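Local coordinates for nucleotidyl transferase AbiEii/AbiGii toxin family protein (Mycobacterium tuberculosis, PDB 6Y56) that is a nucleotidyltransferase toxin, MenT4, of a toxin-antitoxin system and probably acts by transferring nucleotides, perhaps onto tRNA acceptor stems as in related toxins, at residues 203-208 / 282-287; 172-177 / 181-186. All blocks are in the same frame, centred on the assembly; numbering follows the deposited sequence.

In the fold
Both contacts are buried and join helices of one chain, but their places differ. Contact 2 lies nearer the middle of the molecule, its centre about 10 Å from the centre of the chain. There the consecutive helices 163-174 and 180-189 pair across a short connection. Contact 1 has its centre about 21 Å from the centre of the chain and brings helix 281-292, near the C-terminus, onto helix 196-212. Helix 196-212 links the two: Val-207 and Lys-206 pack on Ala-172 of the 172-177 segment. The chemistry differs too. Contact 1 is wholly apolar, whereas contact 2 sets a salt bridge and a bound water beside an aromatic-aliphatic patch.

Contact 1 of 2, residues 203-208 / 282-287; sequences WVLKVW and REVENA
Val-284 meets both Leu-205 and Trp-208: CG2 goes to the indole, and CG1 lies between indole and leucine. This joins helix 281-292 to helix 196-212. The two short helical segments run closer to antiparallel than to parallel, with 134° between their directions and their axes 10.7 Å apart at closest approach. Leu-205 and Val-284 have the nearest CA atoms across the segments.

The aromatic part is a CH-pi contact. CG2 of Val-284 stands 3.7 Å from the centroid of the five-membered ring of Trp-208. It sits directly on the ring normal, so the methyl is almost equally far from all five ring atoms. Trp-208 has CG anti to its backbone N (chi1 -170°), which carries the indole out toward helix 281-292, and chi2 (99°) turns one face to the valine. NE1 of the same indole makes a weak hydrogen bond to the backbone O of Asp-277, and Arg-281 also touches this side chain.

The aliphatic part centres on Leu-205. Its CD2 touches Val-284 CG1 at 3.9 Å. The same methyl lies 3.9 Å from Ala-287 CB, and CD1 reaches that CB at 4.0 Å. Both leucine methyls therefore rest on the alanine, one helical turn on from the valine. Val-284 CG1 also approaches Trp-208 CE3, at 4.0 Å, and so bridges leucine and indole. Trp-273 of helix 268-273 packs on Leu-205, Val-284 and Ala-287, which brings a third helix to the same apolar cluster.

No hydrogen bond or salt bridge crosses between the segments. Methyl-methyl and methyl-ring contacts alone join them, with the charged side chains of 282-287 taking no part. The contact is hydrophobic packing, and the weak bond to the indole nitrogen comes from outside the two segments.

Contact 2 of 2, residues 172-177 / 181-186; sequences ARYRRV and RDLYDL
Two consecutive helices of the AbiEii-type nucleotidyltransferase, 163-174 and 180-189, meet across a short connection, where Arg-173 and Tyr-174 face Asp-182, Leu-183 and Leu-186. Arg-173 and Asp-182 form the polar side, and Tyr-174 with the two leucines the apolar side.

Arg-173 grips the carboxylate side-on with two nitrogens. NE donates to Asp-182 OD2 at 2.8 Å, and NH2 donates to Asp-182 OD1 at 2.9 Å. Each oxygen uses its syn lone pair. The two flat groups are only 11° from coplanar, and the NH2 bond is nearly straight at 173°. A bend at chi3 (74°) turns the guanidinium edge to the acid. The paired bonds fix the rotation of both groups. Lys-170 NZ also makes a salt bridge to Asp-182 OD1, so this oxygen has partners from two basic side chains.

On the apolar side, Leu-186 CD1 lies over one face of the Tyr-174 ring, 4.0 Å from its centroid and nearest CG and CD1. Leu-183 CD1 comes to 3.8 Å from Tyr-174 OH, at the far end of the ring. Arg-230 makes a cation-pi contact with the same tyrosine, and Val-256 of helix 249-259 packs on both leucines.

The backbone after the helix is tied in as well. One water donates to Val-177 O at 2.6 Å and to Asp-182 OD2 at 2.7 Å, so that carboxylate oxygen takes both this water and the NE of Arg-173.

Contact 1 of 2, residues 203-208 / 282-287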
ATOM      1  N   TRP A 203       4.855  13.011   6.805  1.00 11.03           N
ATOM      2  CA  TRP A 203       5.977  12.086   6.965  1.00 11.33           C
ATOM      3  C   TRP A 203       6.537  12.153   8.381  1.00 11.39           C
ATOM      4  O   TRP A 203       6.706  11.127   9.049  1.00 10.76           O
ATOM      5  CB  TRP A 203       7.064  12.418   5.937  1.00 11.27           C
ATOM      6  CG  TRP A 203       8.338  11.644   6.071  1.00 12.14           C
ATOM      7  CD1 TRP A 203       8.485  10.289   6.058  1.00 13.25           C
ATOM      8  CD2 TRP A 203       9.649  12.190   6.219  1.00 12.56           C
ATOM      9  NE1 TRP A 203       9.814   9.963   6.174  1.00 14.44           N
ATOM     10  CE2 TRP A 203      10.551  11.110   6.282  1.00 12.65           C
ATOM     11  CE3 TRP A 203      10.148  13.489   6.306  1.00 14.58           C
ATOM     12  CZ2 TRP A 203      11.931  11.288   6.426  1.00 14.69           C
ATOM     13  CZ3 TRP A 203      11.506  13.668   6.445  1.00 15.53           C
ATOM     14  CH2 TRP A 203      12.385  12.568   6.505  1.00 16.00           C
ATOM     15  N   VAL A 204       6.801  13.363   8.869  1.00 10.50           N
ATOM     16  CA  VAL A 204       7.343  13.507  10.216  1.00 12.26           C
ATOM     17  C   VAL A 204       6.376  12.945  11.248  1.00 11.95           C
ATOM     18  O   VAL A 204       6.783  12.253  12.188  1.00 11.84           O
ATOM     19  CB  VAL A 204       7.696  14.979  10.504  1.00 12.48           C
ATOM     20  CG1 VAL A 204       8.114  15.162  11.970  1.00 13.61           C
ATOM     21  CG2 VAL A 204       8.792  15.433   9.571  1.00 14.48           C
ATOM     22  N   LEU A 205       5.080  13.242  11.100  1.00 11.06           N
ATOM     23  CA  LEU A 205       4.091  12.773  12.069  1.00 12.08           C
ATOM     24  C   LEU A 205       3.935  11.259  12.013  1.00 12.54           C
ATOM     25  O   LEU A 205       3.742  10.614  13.053  1.00 13.02           O
ATOM     26  CB  LEU A 205       2.746  13.465  11.837  1.00 12.87           C
ATOM     27  CG  LEU A 205       2.769  14.987  11.985  1.00 13.26           C
ATOM     28  CD1 LEU A 205       1.444  15.611  11.586  1.00 14.42           C
ATOM     29  CD2 LEU A 205       3.132  15.425  13.398  1.00 14.93           C
ATOM     30  N   LYS A 206       4.037  10.668  10.820  1.00 12.38           N
ATOM     31  CA  LYS A 206       3.938   9.214  10.714  1.00 14.14           C
ATOM     32  C   LYS A 206       5.137   8.546  11.368  1.00 12.96           C
ATOM     33  O   LYS A 206       4.978   7.566  12.105  1.00 14.76           O
ATOM     34  CB  LYS A 206       3.859   8.783   9.250  1.00 13.16           C
ATOM     35  CG  LYS A 206       2.569   9.163   8.541  1.00 15.73           C
ATOM     36  CD  LYS A 206       1.418   8.210   8.830  1.00 18.62           C
ATOM     37  CE  LYS A 206       0.170   8.648   8.072  1.00 16.19           C
ATOM     38  NZ  LYS A 206      -0.917   7.651   8.231  1.00 20.50           N
ATOM     39  N   VAL A 207       6.343   9.061  11.108  1.00 12.15           N
ATOM     40  CA  VAL A 207       7.535   8.485  11.722  1.00 13.57           C
ATOM     41  C   VAL A 207       7.482   8.623  13.238  1.00 13.13           C
ATOM     42  O   VAL A 207       7.862   7.699  13.973  1.00 12.88           O
ATOM     43  CB  VAL A 207       8.812   9.110  11.133  1.00 11.82           C
ATOM     44  CG1 VAL A 207      10.029   8.614  11.920  1.00 13.64           C
ATOM     45  CG2 VAL A 207       8.952   8.760   9.656  1.00 13.01           C
ATOM     46  N   TRP A 208       7.001   9.764  13.736  1.00 11.96           N
ATOM     47  CA  TRP A 208       6.877   9.923  15.184  1.00 13.54           C
ATOM     48  C   TRP A 208       6.051   8.790  15.779  1.00 13.28           C
ATOM     49  O   TRP A 208       6.452   8.156  16.759  1.00 12.86           O
ATOM     50  CB  TRP A 208       6.238  11.278  15.508  1.00 12.32           C
ATOM     51  CG  TRP A 208       6.293  11.647  16.983  1.00 12.00           C
ATOM     52  CD1 TRP A 208       7.192  12.475  17.583  1.00 13.85           C
ATOM     53  CD2 TRP A 208       5.407  11.198  18.021  1.00 14.57           C
ATOM     54  NE1 TRP A 208       6.932  12.566  18.937  1.00 14.63           N
ATOM     55  CE2 TRP A 208       5.839  11.793  19.225  1.00 15.34           C
ATOM     56  CE3 TRP A 208       4.290  10.352  18.047  1.00 13.59           C
ATOM     57  CZ2 TRP A 208       5.191  11.567  20.440  1.00 15.55           C
ATOM     58  CZ3 TRP A 208       3.650  10.127  19.262  1.00 15.69           C
ATOM     59  CH2 TRP A 208       4.108  10.733  20.437  1.00 15.94           C
ATOM     60  N   ARG A 282       1.312  15.622  22.754  1.00 16.55           N
ATOM     61  CA  ARG A 282       0.205  16.564  22.604  1.00 17.13           C
ATOM     62  C   ARG A 282       0.397  17.468  21.390  1.00 14.91           C
ATOM     63  O   ARG A 282      -0.563  17.760  20.668  1.00 16.47           O
ATOM     64  CB  ARG A 282       0.048  17.393  23.879  1.00 21.26           C
ATOM     65  CG  ARG A 282      -1.122  18.364  23.848  1.00 26.24           C
ATOM     66  CD  ARG A 282      -2.444  17.633  23.730  1.00 31.70           C
ATOM     67  NE  ARG A 282      -2.977  17.676  22.373  1.00 34.72           N
ATOM     68  CZ  ARG A 282      -4.022  16.969  21.959  1.00 32.61           C
ATOM     69  NH1 ARG A 282      -4.648  16.156  22.802  1.00 37.48           N
ATOM     70  NH2 ARG A 282      -4.445  17.070  20.704  1.00 35.43           N
ATOM     71  N   GLU A 283       1.627  17.921  21.152  1.00 15.90           N
ATOM     72  CA  GLU A 283       1.896  18.733  19.965  1.00 15.25           C
ATOM     73  C   GLU A 283       1.633  17.942  18.689  1.00 12.98           C
ATOM     74  O   GLU A 283       1.085  18.477  17.717  1.00 14.52           O
ATOM     75  CB  GLU A 283       3.341  19.220  19.979  1.00 16.57           C
ATOM     76  CG  GLU A 283       3.685  20.076  21.189  1.00 18.51           C
ATOM     77  CD  GLU A 283       5.121  20.552  21.196  1.00 23.42           C
ATOM     78  OE1 GLU A 283       5.837  20.364  20.194  1.00 20.50           O
ATOM     79  OE2 GLU A 283       5.536  21.134  22.223  1.00 27.44           O
ATOM     80  N   VAL A 284       2.026  16.667  18.676  1.00 14.25           N
ATOM     81  CA  VAL A 284       1.810  15.818  17.508  1.00 13.18           C
ATOM     82  C   VAL A 284       0.321  15.560  17.304  1.00 14.87           C
ATOM     83  O   VAL A 284      -0.183  15.623  16.174  1.00 14.31           O
ATOM     84  CB  VAL A 284       2.639  14.526  17.654  1.00 13.87           C
ATOM     85  CG1 VAL A 284       2.216  13.469  16.638  1.00 15.02           C
ATOM     86  CG2 VAL A 284       4.135  14.837  17.524  1.00 14.99           C
ATOM     87  N   GLU A 285      -0.410  15.278  18.388  1.00 14.56           N
ATOM     88  CA  GLU A 285      -1.857  15.119  18.282  1.00 16.43           C
ATOM     89  C   GLU A 285      -2.505  16.380  17.729  1.00 15.61           C
ATOM     90  O   GLU A 285      -3.399  16.305  16.877  1.00 16.10           O
ATOM     91  CB  GLU A 285      -2.443  14.781  19.650  1.00 19.11           C
ATOM     92  CG  GLU A 285      -2.007  13.425  20.178  1.00 19.68           C
ATOM     93  CD  GLU A 285      -2.520  13.138  21.578  1.00 27.58           C
ATOM     94  OE1 GLU A 285      -2.962  14.083  22.271  1.00 28.91           O
ATOM     95  OE2 GLU A 285      -2.479  11.961  21.986  1.00 27.85           O
ATOM     96  N   ASN A 286      -2.057  17.546  18.194  1.00 14.93           N
ATOM     97  CA  ASN A 286      -2.607  18.805  17.695  1.00 15.11           C
ATOM     98  C   ASN A 286      -2.266  19.017  16.226  1.00 15.16           C
ATOM     99  O   ASN A 286      -3.101  19.508  15.456  1.00 15.41           O
ATOM    100  CB  ASN A 286      -2.101  19.982  18.530  1.00 16.02           C
ATOM    101  CG  ASN A 286      -2.801  20.096  19.882  1.00 20.12           C
ATOM    102  OD1 ASN A 286      -3.850  19.499  20.107  1.00 23.64           O
ATOM    103  ND2 ASN A 286      -2.217  20.871  20.778  1.00 23.39           N
ATOM    104  N   ALA A 287      -1.043  18.663  15.820  1.00 13.25           N
ATOM    105  CA  ALA A 287      -0.649  18.799  14.420  1.00 14.68           C
ATOM    106  C   ALA A 287      -1.473  17.884  13.526  1.00 14.35           C
ATOM    107  O   ALA A 287      -1.837  18.265  12.405  1.00 15.30           O
ATOM    108  CB  ALA A 287       0.840  18.496  14.263  1.00 14.83           C
TER

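Contact 2 of 2, residues 172-177 / 181-186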
ATOM      1  N   ALA A 172       7.741   6.992   5.180  1.00 11.47           N
ATOM      2  CA  ALA A 172       7.949   6.571   6.558  1.00 12.05           C
ATOM      3  C   ALA A 172       8.540   5.171   6.627  1.00 12.22           C
ATOM      4  O   ALA A 172       9.401   4.897   7.467  1.00 14.49           O
ATOM      5  CB  ALA A 172       6.633   6.651   7.334  1.00 13.07           C
ATOM      6  N   ARG A 173       8.099   4.272   5.766  1.00 13.25           N
ATOM      7  CA  ARG A 173       8.724   2.953   5.759  1.00 14.24           C
ATOM      8  C   ARG A 173      10.106   2.993   5.122  1.00 14.89           C
ATOM      9  O   ARG A 173      11.037   2.343   5.616  1.00 14.53           O
ATOM     10  CB  ARG A 173       7.842   1.947   5.041  1.00 13.77           C
ATOM     11  CG  ARG A 173       8.495   0.568   5.009  1.00 15.02           C
ATOM     12  CD  ARG A 173       7.463  -0.528   4.908  1.00 20.39           C
ATOM     13  NE  ARG A 173       6.892  -0.580   3.571  1.00 19.93           N
ATOM     14  CZ  ARG A 173       5.802  -1.268   3.257  1.00 24.49           C
ATOM     15  NH1 ARG A 173       5.156  -1.947   4.197  1.00 27.27           N
ATOM     16  NH2 ARG A 173       5.354  -1.267   2.010  1.00 24.86           N
ATOM     17  N   TYR A 174      10.253   3.748   4.027  1.00 13.58           N
ATOM     18  CA  TYR A 174      11.543   3.885   3.356  1.00 12.62           C
ATOM     19  C   TYR A 174      12.612   4.368   4.318  1.00 15.04           C
ATOM     20  O   TYR A 174      13.778   3.967   4.210  1.00 15.77           O
ATOM     21  CB  TYR A 174      11.362   4.879   2.211  1.00 14.23           C
ATOM     22  CG  TYR A 174      12.425   4.915   1.142  1.00 13.97           C
ATOM     23  CD1 TYR A 174      12.524   3.914   0.186  1.00 16.40           C
ATOM     24  CD2 TYR A 174      13.279   6.000   1.043  1.00 16.94           C
ATOM     25  CE1 TYR A 174      13.486   3.982  -0.818  1.00 18.43           C
ATOM     26  CE2 TYR A 174      14.232   6.079   0.053  1.00 19.41           C
ATOM     27  CZ  TYR A 174      14.330   5.073  -0.867  1.00 17.71           C
ATOM     28  OH  TYR A 174      15.295   5.171  -1.850  1.00 23.13           O
ATOM     29  N   ARG A 175      12.229   5.214   5.271  1.00 13.66           N
ATOM     30  CA  ARG A 175      13.154   5.739   6.256  1.00 14.26           C
ATOM     31  C   ARG A 175      13.707   4.639   7.155  1.00 15.44           C
ATOM     32  O   ARG A 175      14.809   4.783   7.710  1.00 18.18           O
ATOM     33  CB  ARG A 175      12.392   6.786   7.058  1.00 18.84           C
ATOM     34  CG  ARG A 175      13.120   7.370   8.185  1.00 20.93           C
ATOM     35  CD  ARG A 175      12.865   6.640   9.486  1.00 19.19           C
ATOM     36  NE  ARG A 175      13.921   7.072  10.355  1.00 19.52           N
ATOM     37  CZ  ARG A 175      13.998   6.831  11.649  1.00 14.89           C
ATOM     38  NH1 ARG A 175      15.025   7.317  12.322  1.00 17.80           N
ATOM     39  NH2 ARG A 175      13.051   6.133  12.273  1.00 15.62           N
ATOM     40  N   ARG A 176      12.946   3.567   7.345  1.00 16.50           N
ATOM     41  CA  ARG A 176      13.324   2.486   8.248  1.00 20.17           C
ATOM     42  C   ARG A 176      13.997   1.328   7.531  1.00 20.52           C
ATOM     43  O   ARG A 176      14.976   0.772   8.048  1.00 22.43           O
ATOM     44  CB  ARG A 176      12.094   1.965   8.998  1.00 18.84           C
ATOM     45  CG  ARG A 176      12.362   0.672   9.769  1.00 23.84           C
ATOM     46  CD  ARG A 176      11.168   0.230  10.588  1.00 21.89           C
ATOM     47  NE  ARG A 176      10.071  -0.208   9.728  1.00 24.10           N
ATOM     48  CZ  ARG A 176       9.958  -1.429   9.216  1.00 25.35           C
ATOM     49  NH1 ARG A 176      10.871  -2.364   9.477  1.00 22.26           N
ATOM     50  NH2 ARG A 176       8.917  -1.719   8.441  1.00 30.68           N
ATOM     51  N   VAL A 177      13.492   0.946   6.361  1.00 15.34           N
ATOM     52  CA  VAL A 177      14.009  -0.196   5.618  1.00 18.45           C
ATOM     53  C   VAL A 177      13.833   0.072   4.129  1.00 17.66           C
ATOM     54  O   VAL A 177      12.814   0.619   3.697  1.00 21.55           O
ATOM     55  CB  VAL A 177      13.315  -1.501   6.062  1.00 25.03           C
ATOM     56  CG1 VAL A 177      11.819  -1.440   5.784  1.00 21.36           C
ATOM     57  CG2 VAL A 177      13.938  -2.693   5.372  1.00 32.27           C
ATOM     58  N   ARG A 181       9.979  -2.512  -3.749  1.00 16.15           N
ATOM     59  CA  ARG A 181       8.602  -2.185  -4.106  1.00 16.12           C
ATOM     60  C   ARG A 181       8.252  -0.774  -3.662  1.00 13.05           C
ATOM     61  O   ARG A 181       7.539  -0.049  -4.371  1.00 15.62           O
ATOM     62  CB  ARG A 181       7.628  -3.201  -3.501  1.00 18.35           C
ATOM     63  CG  ARG A 181       7.828  -4.639  -3.985  1.00 21.81           C
ATOM     64  CD  ARG A 181       6.953  -5.608  -3.194  1.00 23.53           C
ATOM     65  NE  ARG A 181       7.185  -7.004  -3.563  1.00 23.99           N
ATOM     66  CZ  ARG A 181       6.304  -7.982  -3.373  1.00 23.36           C
ATOM     67  NH1 ARG A 181       5.130  -7.719  -2.819  1.00 22.82           N
ATOM     68  NH2 ARG A 181       6.602  -9.225  -3.738  1.00 24.44           N
ATOM     69  N   ASP A 182       8.784  -0.348  -2.515  1.00 12.93           N
ATOM     70  CA  ASP A 182       8.548   1.021  -2.072  1.00 14.58           C
ATOM     71  C   ASP A 182       9.290   2.010  -2.962  1.00 14.60           C
ATOM     72  O   ASP A 182       8.764   3.081  -3.279  1.00 13.93           O
ATOM     73  CB  ASP A 182       9.016   1.212  -0.634  1.00 15.00           C
ATOM     74  CG  ASP A 182       8.097   0.571   0.391  1.00 17.24           C
ATOM     75  OD1 ASP A 182       6.972   0.162   0.045  1.00 19.00           O
ATOM     76  OD2 ASP A 182       8.535   0.456   1.556  1.00 18.14           O
ATOM     77  N   LEU A 183      10.522   1.673  -3.363  1.00 14.48           N
ATOM     78  CA  LEU A 183      11.257   2.527  -4.292  1.00 13.99           C
ATOM     79  C   LEU A 183      10.492   2.701  -5.599  1.00 13.89           C
ATOM     80  O   LEU A 183      10.388   3.814  -6.130  1.00 13.57           O
ATOM     81  CB  LEU A 183      12.631   1.913  -4.559  1.00 15.62           C
ATOM     82  CG  LEU A 183      13.508   2.600  -5.613  1.00 16.97           C
ATOM     83  CD1 LEU A 183      13.860   4.020  -5.176  1.00 16.31           C
ATOM     84  CD2 LEU A 183      14.761   1.780  -5.854  1.00 19.52           C
ATOM     85  N   TYR A 184       9.956   1.605  -6.143  1.00 13.83           N
ATOM     86  CA  TYR A 184       9.155   1.695  -7.358  1.00 13.69           C
ATOM     87  C   TYR A 184       7.977   2.651  -7.174  1.00 13.14           C
ATOM     88  O   TYR A 184       7.691   3.490  -8.037  1.00 13.36           O
ATOM     89  CB  TYR A 184       8.658   0.299  -7.764  1.00 14.81           C
ATOM     90  CG  TYR A 184       7.795   0.342  -8.994  1.00 16.47           C
ATOM     91  CD1 TYR A 184       6.427   0.607  -8.908  1.00 16.18           C
ATOM     92  CD2 TYR A 184       8.352   0.170 -10.255  1.00 19.83           C
ATOM     93  CE1 TYR A 184       5.640   0.675 -10.032  1.00 17.99           C
ATOM     94  CE2 TYR A 184       7.566   0.237 -11.394  1.00 18.76           C
ATOM     95  CZ  TYR A 184       6.217   0.500 -11.274  1.00 19.19           C
ATOM     96  OH  TYR A 184       5.439   0.578 -12.413  1.00 19.87           O
ATOM     97  N   ASP A 185       7.245   2.502  -6.067  1.00 13.37           N
ATOM     98  CA  ASP A 185       6.066   3.335  -5.850  1.00 13.02           C
ATOM     99  C   ASP A 185       6.451   4.798  -5.676  1.00 13.93           C
ATOM    100  O   ASP A 185       5.778   5.686  -6.207  1.00 14.15           O
ATOM    101  CB  ASP A 185       5.269   2.824  -4.648  1.00 13.56           C
ATOM    102  CG  ASP A 185       4.667   1.437  -4.869  1.00 13.76           C
ATOM    103  OD1 ASP A 185       4.566   0.965  -6.028  1.00 14.59           O
ATOM    104  OD2 ASP A 185       4.301   0.815  -3.850  1.00 16.09           O
ATOM    105  N   LEU A 186       7.542   5.060  -4.956  1.00 13.45           N
ATOM    106  CA  LEU A 186       8.005   6.434  -4.792  1.00 14.39           C
ATOM    107  C   LEU A 186       8.433   7.030  -6.120  1.00 14.82           C
ATOM    108  O   LEU A 186       8.266   8.236  -6.339  1.00 14.77           O
ATOM    109  CB  LEU A 186       9.158   6.487  -3.791  1.00 13.76           C
ATOM    110  CG  LEU A 186       8.718   6.330  -2.333  1.00 13.79           C
ATOM    111  CD1 LEU A 186       9.941   6.111  -1.472  1.00 16.77           C
ATOM    112  CD2 LEU A 186       7.944   7.547  -1.877  1.00 13.59           C
TER
HETATM  113  O   HOH W   1      11.236   0.923   1.642  1.00 16.47           O